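Local coordinates for uncharacterized protein (Danio rerio, PDB 5HBA) that probably contributes the A-chain globular domain to the target-recognising heads of complement C1q, which start the classical complement pathway, at residues G48-V53 / G128-R133. Residues are numbered along the deposited sequence; the frame is centred on the assembly and turned at random.
Sequences GVYYFV and GFLIYR
Val49 O is gripped by two backbone amides: Ile131 N gives the short bond, 2.7 Å to Val49 O, while Tyr132 N reaches the same oxygen in a weak one. Two residues facing one across an antiparallel pair define a classic beta bulge, here joining the first half of strand 48-59 to the C-terminal strand of the C1q jelly roll. Beyond the bulge, the bonds Tyr51 N to Phe129 O (2.9 Å) and Phe129 N to Tyr51 O (3.0 Å) restore regular antiparallel pairing. On the face carrying Tyr50, methyl CD1 of Leu130 sits over the phenol ring, 3.9 Å from its centroid and 20° off the normal, a CH-pi contact. With CG anti to the carbonyl carbon (chi1 -77°), the Tyr50 ring is turned so that one face meets Leu130 CD1, toward the rim, and its OH hydrogen-bonds Val46 O; Phe42 meets the ring edge-to-face. An alanine here is likely to leave Leu130 CD1 without its aromatic floor and Val46 O without the phenol. The other face is that of the trimer interface: Tyr51 CB and CD2 approach the Phe129 ring, whose plane is inclined 52° to the tyrosine's, and Phe129 also meets Tyr51 of the third subunit. Ile131 CD1 touches Val49 CG1 and Tyr51 CB, and the Ile131 side chain also packs on Phe129 of the second subunit. Gly48 has backbone angles that call for glycine, and a CB there would clash with Tyr132 O. Near the C-terminus, Val49 CB lies over the Tyr132 ring, and Val49 CG2 stands 3.4 Å from Tyr132 CZ.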
loop_
_atom_site.group_PDB
_atom_site.type_symbol
_atom_site.label_atom_id
_atom_site.label_comp_id
_atom_site.label_asym_id
_atom_site.label_seq_id
_atom_site.Cartn_x
_atom_site.Cartn_y
_atom_site.Cartn_z
ATOM N N GLY A 48 -15.147 6.114 13.444
ATOM C CA GLY A 48 -15.355 6.154 12.009
ATOM C C GLY A 48 -14.645 5.051 11.246
ATOM O O GLY A 48 -14.208 4.051 11.826
ATOM N N VAL A 49 -14.543 5.244 9.938
ATOM C CA VAL A 49 -13.923 4.269 9.058
ATOM C C VAL A 49 -12.540 4.795 8.664
ATOM O O VAL A 49 -12.401 5.954 8.256
ATOM C CB VAL A 49 -14.806 4.015 7.829
ATOM C CG1 VAL A 49 -14.108 3.097 6.845
ATOM C CG2 VAL A 49 -16.135 3.401 8.269
ATOM N N TYR A 50 -11.520 3.951 8.808
ATOM C CA TYR A 50 -10.138 4.389 8.644
ATOM C C TYR A 50 -9.407 3.567 7.598
ATOM O O TYR A 50 -9.761 2.414 7.362
ATOM C CB TYR A 50 -9.393 4.221 9.969
ATOM C CG TYR A 50 -9.695 5.277 11.004
ATOM C CD1 TYR A 50 -10.848 5.213 11.777
ATOM C CD2 TYR A 50 -8.810 6.328 11.220
ATOM C CE1 TYR A 50 -11.118 6.181 12.734
ATOM C CE2 TYR A 50 -9.066 7.297 12.169
ATOM C CZ TYR A 50 -10.224 7.220 12.922
ATOM O OH TYR A 50 -10.463 8.191 13.866
ATOM N N TYR A 51 -8.367 4.146 7.000
ATOM C CA TYR A 51 -7.431 3.352 6.212
ATOM C C TYR A 51 -6.088 3.242 6.935
ATOM O O TYR A 51 -5.554 4.240 7.433
ATOM C CB TYR A 51 -7.235 3.947 4.807
ATOM C CG TYR A 51 -6.245 3.172 3.967
ATOM C CD1 TYR A 51 -6.522 1.874 3.563
ATOM C CD2 TYR A 51 -5.025 3.730 3.599
ATOM C CE1 TYR A 51 -5.623 1.156 2.809
ATOM C CE2 TYR A 51 -4.117 3.021 2.837
ATOM C CZ TYR A 51 -4.427 1.738 2.443
ATOM O OH TYR A 51 -3.530 1.027 1.697
ATOM N N PHE A 52 -5.550 2.027 6.992
ATOM C CA PHE A 52 -4.230 1.788 7.579
ATOM C C PHE A 52 -3.357 1.036 6.572
ATOM O O PHE A 52 -3.849 0.172 5.843
ATOM C CB PHE A 52 -4.351 0.937 8.849
ATOM C CG PHE A 52 -5.042 1.629 9.987
ATOM C CD1 PHE A 52 -4.318 2.401 10.893
ATOM C CD2 PHE A 52 -6.412 1.488 10.174
ATOM C CE1 PHE A 52 -4.961 3.036 11.960
ATOM C CE2 PHE A 52 -7.055 2.118 11.233
ATOM C CZ PHE A 52 -6.328 2.899 12.121
ATOM N N VAL A 53 -2.068 1.356 6.543
ATOM C CA VAL A 53 -1.131 0.664 5.660
ATOM C C VAL A 53 0.267 0.740 6.260
ATOM O O VAL A 53 0.636 1.746 6.882
ATOM C CB VAL A 53 -1.164 1.242 4.214
ATOM C CG1 VAL A 53 -0.545 2.636 4.158
ATOM C CG2 VAL A 53 -0.444 0.314 3.228
ATOM N N GLY A 128 -1.769 5.987 8.324
ATOM C CA GLY A 128 -3.205 5.855 8.515
ATOM C C GLY A 128 -3.954 7.173 8.486
ATOM O O GLY A 128 -3.384 8.222 8.781
ATOM N N PHE A 129 -5.237 7.124 8.140
ATOM C CA PHE A 129 -6.066 8.328 8.142
ATOM C C PHE A 129 -7.557 8.008 8.158
ATOM O O PHE A 129 -7.990 6.936 7.711
ATOM C CB PHE A 129 -5.711 9.266 6.971
ATOM C CG PHE A 129 -5.692 8.591 5.631
ATOM C CD1 PHE A 129 -6.864 8.441 4.897
ATOM C CD2 PHE A 129 -4.504 8.110 5.101
ATOM C CE1 PHE A 129 -6.847 7.821 3.661
ATOM C CE2 PHE A 129 -4.484 7.481 3.860
ATOM C CZ PHE A 129 -5.651 7.345 3.142
ATOM N N LEU A 130 -8.335 8.939 8.700
ATOM C CA LEU A 130 -9.786 8.821 8.713
ATOM C C LEU A 130 -10.333 8.951 7.296
ATOM O O LEU A 130 -9.923 9.842 6.546
ATOM C CB LEU A 130 -10.396 9.919 9.598
ATOM C CG LEU A 130 -11.932 9.973 9.614
ATOM C CD1 LEU A 130 -12.468 8.802 10.395
ATOM C CD2 LEU A 130 -12.455 11.279 10.189
ATOM N N ILE A 131 -11.253 8.060 6.928
ATOM C CA ILE A 131 -11.975 8.202 5.666
ATOM C C ILE A 131 -13.265 8.993 5.907
ATOM O O ILE A 131 -13.536 9.981 5.219
ATOM C CB ILE A 131 -12.278 6.836 5.017
ATOM C CG1 ILE A 131 -10.970 6.105 4.675
ATOM C CG2 ILE A 131 -13.141 7.018 3.768
ATOM C CD1 ILE A 131 -11.168 4.598 4.385
ATOM N N TYR A 132 -14.063 8.564 6.881
ATOM C CA TYR A 132 -15.246 9.335 7.261
ATOM C C TYR A 132 -15.643 9.107 8.718
ATOM O O TYR A 132 -15.395 8.032 9.280
ATOM C CB TYR A 132 -16.417 9.068 6.297
ATOM C CG TYR A 132 -17.142 7.746 6.484
ATOM C CD1 TYR A 132 -18.114 7.598 7.473
ATOM C CD2 TYR A 132 -16.887 6.661 5.649
ATOM C CE1 TYR A 132 -18.792 6.402 7.648
ATOM C CE2 TYR A 132 -17.568 5.453 5.813
ATOM C CZ TYR A 132 -18.519 5.336 6.816
ATOM O OH TYR A 132 -19.203 4.151 7.003
ATOM N N ARG A 133 -16.265 10.118 9.322
ATOM C CA ARG A 133 -16.708 10.043 10.717
ATOM C C ARG A 133 -17.979 9.223 10.893
ATOM O O ARG A 133 -18.950 9.418 10.160
ATOM C CB ARG A 133 -16.951 11.450 11.277
ATOM C CG ARG A 133 -15.696 12.212 11.602
ATOM C CD ARG A 133 -16.005 13.647 12.003
ATOM N NE ARG A 133 -14.818 14.318 12.534
ATOM C CZ ARG A 133 -13.899 14.926 11.789
ATOM N NH1 ARG A 133 -14.020 14.958 10.467
ATOM N NH2 ARG A 133 -12.854 15.503 12.366
#